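Side-chain contacts in scarecrow-like protein 3 (Arabidopsis thaliana, PDB 6KPB), which is a probable transcription factor of the GRAS family in plant development that binds zinc finger proteins such as JACKDAW: residues I133-L138 and K394-E399; Q185-N188 and P194-L197. All blocks are in the same frame, centred on the assembly; numbering follows the deposited sequence.

Contact 1: residues I133-L138 and K394-E399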
# COMPACT_ATOMS: atom_id res chain seq x y z
N ILE A 133 -13.19 2.04 6.84
CA ILE A 133 -14.63 2.18 7.07
C ILE A 133 -15.40 1.23 6.16
O ILE A 133 -16.38 0.60 6.57
CB ILE A 133 -15.07 3.64 6.86
CG1 ILE A 133 -14.43 4.56 7.90
CG2 ILE A 133 -16.59 3.75 6.92
CD1 ILE A 133 -14.82 6.01 7.75
N HIS A 134 -14.96 1.11 4.90
CA HIS A 134 -15.66 0.27 3.94
C HIS A 134 -15.64 -1.20 4.36
O HIS A 134 -16.67 -1.88 4.29
CB HIS A 134 -15.04 0.44 2.56
CG HIS A 134 -15.70 -0.37 1.49
ND1 HIS A 134 -17.04 -0.26 1.20
CD2 HIS A 134 -15.21 -1.31 0.64
CE1 HIS A 134 -17.35 -1.09 0.22
NE2 HIS A 134 -16.25 -1.74 -0.14
N VAL A 135 -14.49 -1.70 4.82
CA VAL A 135 -14.41 -3.11 5.17
C VAL A 135 -15.20 -3.40 6.44
O VAL A 135 -15.77 -4.49 6.59
CB VAL A 135 -12.94 -3.55 5.30
CG1 VAL A 135 -12.27 -2.92 6.51
CG2 VAL A 135 -12.83 -5.07 5.35
N ARG A 136 -15.28 -2.44 7.37
CA ARG A 136 -16.11 -2.64 8.56
C ARG A 136 -17.59 -2.68 8.19
O ARG A 136 -18.35 -3.45 8.78
CB ARG A 136 -15.85 -1.53 9.58
CG ARG A 136 -14.44 -1.53 10.15
CD ARG A 136 -14.35 -0.62 11.37
NE ARG A 136 -12.99 -0.12 11.56
CZ ARG A 136 -12.60 1.11 11.22
NH1 ARG A 136 -13.47 1.95 10.68
NH2 ARG A 136 -11.35 1.49 11.42
N ARG A 137 -18.00 -1.85 7.23
CA ARG A 137 -19.38 -1.92 6.75
C ARG A 137 -19.67 -3.28 6.14
O ARG A 137 -20.75 -3.85 6.34
CB ARG A 137 -19.64 -0.80 5.75
CG ARG A 137 -21.11 -0.45 5.54
CD ARG A 137 -21.76 -1.31 4.45
NE ARG A 137 -21.41 -0.87 3.10
CZ ARG A 137 -21.72 -1.54 2.00
NH1 ARG A 137 -22.37 -2.68 2.07
NH2 ARG A 137 -21.36 -1.06 0.81
N LEU A 138 -18.71 -3.83 5.39
CA LEU A 138 -18.91 -5.14 4.77
C LEU A 138 -19.06 -6.23 5.82
O LEU A 138 -19.93 -7.10 5.69
CB LEU A 138 -17.74 -5.45 3.83
CG LEU A 138 -17.65 -4.62 2.55
CD1 LEU A 138 -16.36 -4.91 1.80
CD2 LEU A 138 -18.86 -4.88 1.66
N LYS A 394 -8.96 -10.43 3.46
CA LYS A 394 -7.61 -9.88 3.60
C LYS A 394 -7.51 -8.85 4.72
O LYS A 394 -6.73 -9.02 5.66
CB LYS A 394 -7.18 -9.26 2.31
CG LYS A 394 -6.17 -8.17 2.51
CD LYS A 394 -5.06 -8.23 1.50
CE LYS A 394 -3.73 -8.14 2.19
NZ LYS A 394 -2.69 -7.60 1.30
N MET A 395 -8.30 -7.78 4.64
CA MET A 395 -8.12 -6.65 5.54
C MET A 395 -8.55 -6.95 6.97
O MET A 395 -8.12 -6.25 7.89
CB MET A 395 -8.87 -5.42 5.02
CG MET A 395 -8.40 -4.94 3.66
SD MET A 395 -9.07 -3.33 3.21
CE MET A 395 -8.29 -3.09 1.61
N LEU A 396 -9.39 -7.96 7.18
CA LEU A 396 -9.86 -8.31 8.52
C LEU A 396 -9.26 -9.62 8.99
O LEU A 396 -8.39 -9.62 9.87
CB LEU A 396 -11.39 -8.36 8.54
CG LEU A 396 -12.10 -7.00 8.41
CD1 LEU A 396 -13.60 -7.16 8.51
CD2 LEU A 396 -11.58 -6.03 9.46
N PHE A 397 -9.71 -10.76 8.44
CA PHE A 397 -9.21 -12.05 8.90
C PHE A 397 -7.71 -12.19 8.64
O PHE A 397 -6.98 -12.74 9.46
CB PHE A 397 -9.98 -13.18 8.23
CG PHE A 397 -11.47 -13.09 8.41
CD1 PHE A 397 -12.01 -12.55 9.56
CD2 PHE A 397 -12.32 -13.55 7.42
CE1 PHE A 397 -13.38 -12.47 9.72
CE2 PHE A 397 -13.69 -13.47 7.57
CZ PHE A 397 -14.22 -12.92 8.73
N GLY A 398 -7.25 -11.69 7.49
CA GLY A 398 -5.83 -11.77 7.18
C GLY A 398 -4.98 -11.00 8.17
O GLY A 398 -3.91 -11.46 8.58
N GLU A 399 -5.45 -9.82 8.58
CA GLU A 399 -4.70 -9.04 9.57
C GLU A 399 -4.71 -9.72 10.93
O GLU A 399 -3.69 -9.73 11.63
CB GLU A 399 -5.28 -7.63 9.67
CG GLU A 399 -4.83 -6.72 8.54
CD GLU A 399 -3.32 -6.61 8.46
OE1 GLU A 399 -2.68 -6.45 9.52
OE2 GLU A 399 -2.78 -6.69 7.34
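V135 on helix 129-142 meets M395 and L396 on helix 387-406 in a helix-on-helix contact within the GRAS domain. One methyl of the valine does most of the touching. CG2 stands anti to the backbone N, while CG1 has its first torsion at 69°, and this rotation turns CG2 toward the second helix. There V135 CG2 lies 3.7 Å from CG of L396 and 3.9 Å from CD1 of L396. The two side chains run past each other in opposite directions, and CD1 of L396 also lies 3.9 Å from the backbone O of V135. CB of M395 comes to 4.0 Å from CG2 of V135, while the thioether chain runs on extended. The helices belong to regions far apart in sequence, and helix 387-406 widens into a pi-type turn over 394-398, where the backbone bond from E399 N to K394 O is weak at 3.3 Å. Neighbouring turns lengthen the interface: L138 rests on V392 and D388, and L396 on F139. K394 NZ reaches across the dimer instead, making a weak hydrogen bond to OG1 of T122 of the second subunit.

Contact 2: residues Q185-N188 and P194-L197; sequences QAFN and PPHL
The backbone O of F187, near the end of helix 178-189, is approached by CA of P194 at 3.3 Å and by CB of the same proline at 3.6 Å. The CA-H···O contact is bent, 122° at the hydrogen, and so is at best a weak polar contact. With CG of N188 anti to its backbone N (chi1 -154°), OD1 of N188 stands 3.9 Å from CG of P194, the two side chains lying side by side and pointing the same way; ND2 makes a weak hydrogen bond to L223 O. This is the turn of a beta-alpha-beta crossover, where the helix hands the chain to strand 196-203. F187 packs against it: CG of P195 sits over one ring face in a CH-pi contact, 4.3 Å from the centroid and 19° off the normal, while L197 comes in obliquely, its CD1 being 4.1 Å from CE2 of F187. V167 and L158 add to the surroundings of the ring. With an alanine at F187, P195 would probably lose its CH-pi partner and a gap would be likely to open beside L197. Without a hydrogen bond between the segments, the turn relies on apolar contact, and two successive prolines restrict the backbone leading into the strand.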
# COMPACT_ATOMS: atom_id res chain seq x y z
N GLN A 185 -34.14 5.03 18.68
CA GLN A 185 -35.56 4.82 18.40
C GLN A 185 -36.23 4.05 19.53
O GLN A 185 -37.37 4.34 19.90
CB GLN A 185 -35.73 4.08 17.08
CG GLN A 185 -37.16 3.62 16.80
CD GLN A 185 -38.13 4.77 16.62
OE1 GLN A 185 -38.22 5.37 15.55
NE2 GLN A 185 -38.86 5.10 17.68
N ALA A 186 -35.54 3.05 20.09
CA ALA A 186 -36.13 2.24 21.15
C ALA A 186 -36.34 3.06 22.42
O ALA A 186 -37.38 2.93 23.08
CB ALA A 186 -35.25 1.02 21.43
N PHE A 187 -35.36 3.90 22.78
CA PHE A 187 -35.54 4.81 23.90
C PHE A 187 -36.73 5.74 23.67
O PHE A 187 -37.49 6.03 24.61
CB PHE A 187 -34.27 5.62 24.13
CG PHE A 187 -33.35 5.04 25.16
CD1 PHE A 187 -33.85 4.47 26.32
CD2 PHE A 187 -31.97 5.07 24.98
CE1 PHE A 187 -33.00 3.94 27.27
CE2 PHE A 187 -31.12 4.54 25.93
CZ PHE A 187 -31.63 3.98 27.08
N ASN A 188 -36.91 6.20 22.44
CA ASN A 188 -38.01 7.11 22.14
C ASN A 188 -39.36 6.40 22.22
O ASN A 188 -40.37 7.02 22.55
CB ASN A 188 -37.82 7.74 20.76
CG ASN A 188 -38.51 9.08 20.63
OD1 ASN A 188 -39.49 9.35 21.32
ND2 ASN A 188 -38.00 9.92 19.75
N PRO A 194 -38.50 9.04 26.29
CA PRO A 194 -37.04 8.92 26.21
C PRO A 194 -36.37 9.73 27.31
O PRO A 194 -36.82 10.83 27.65
CB PRO A 194 -36.72 9.50 24.83
CG PRO A 194 -37.78 10.53 24.62
CD PRO A 194 -39.02 10.03 25.33
N PRO A 195 -35.31 9.21 27.90
CA PRO A 195 -34.53 9.98 28.87
C PRO A 195 -33.58 10.92 28.13
O PRO A 195 -33.49 10.91 26.90
CB PRO A 195 -33.76 8.90 29.63
CG PRO A 195 -33.51 7.86 28.58
CD PRO A 195 -34.73 7.86 27.69
N HIS A 196 -32.86 11.73 28.89
CA HIS A 196 -31.73 12.44 28.31
C HIS A 196 -30.63 11.43 28.01
O HIS A 196 -30.14 10.75 28.92
CB HIS A 196 -31.22 13.54 29.24
CG HIS A 196 -30.03 14.27 28.69
ND1 HIS A 196 -28.76 13.74 28.70
CD2 HIS A 196 -29.93 15.48 28.10
CE1 HIS A 196 -27.92 14.59 28.15
NE2 HIS A 196 -28.60 15.66 27.77
N LEU A 197 -30.26 11.32 26.74
CA LEU A 197 -29.27 10.34 26.31
C LEU A 197 -27.95 11.03 26.02
O LEU A 197 -27.91 12.02 25.29
CB LEU A 197 -29.76 9.58 25.07
CG LEU A 197 -28.79 8.52 24.56
CD1 LEU A 197 -28.43 7.56 25.68
CD2 LEU A 197 -29.39 7.77 23.38

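The centres of the two contacts are 32 Å apart, and their nearest atoms about 19 Å, so they do not touch. Along the chain the order is 133-138, 185-188, 194-197, 394-399: contact 2 is nested inside the loop that contact 1 closes. Contact 2 is local, joining helix 178-189 to strand 196-203, which pairs in parallel with strands 166-171 and 227-233 in the mixed sheet of the Rossmann-like part. Contact 1 is long-range and involves helices alone, bringing helix 387-406, which follows the parallel strands in sequence, against helix 129-142. Contact 2 thus lies within one beta-alpha-beta crossover, whereas contact 1 joins helical segments of the GRAS domain that are 256 residues apart.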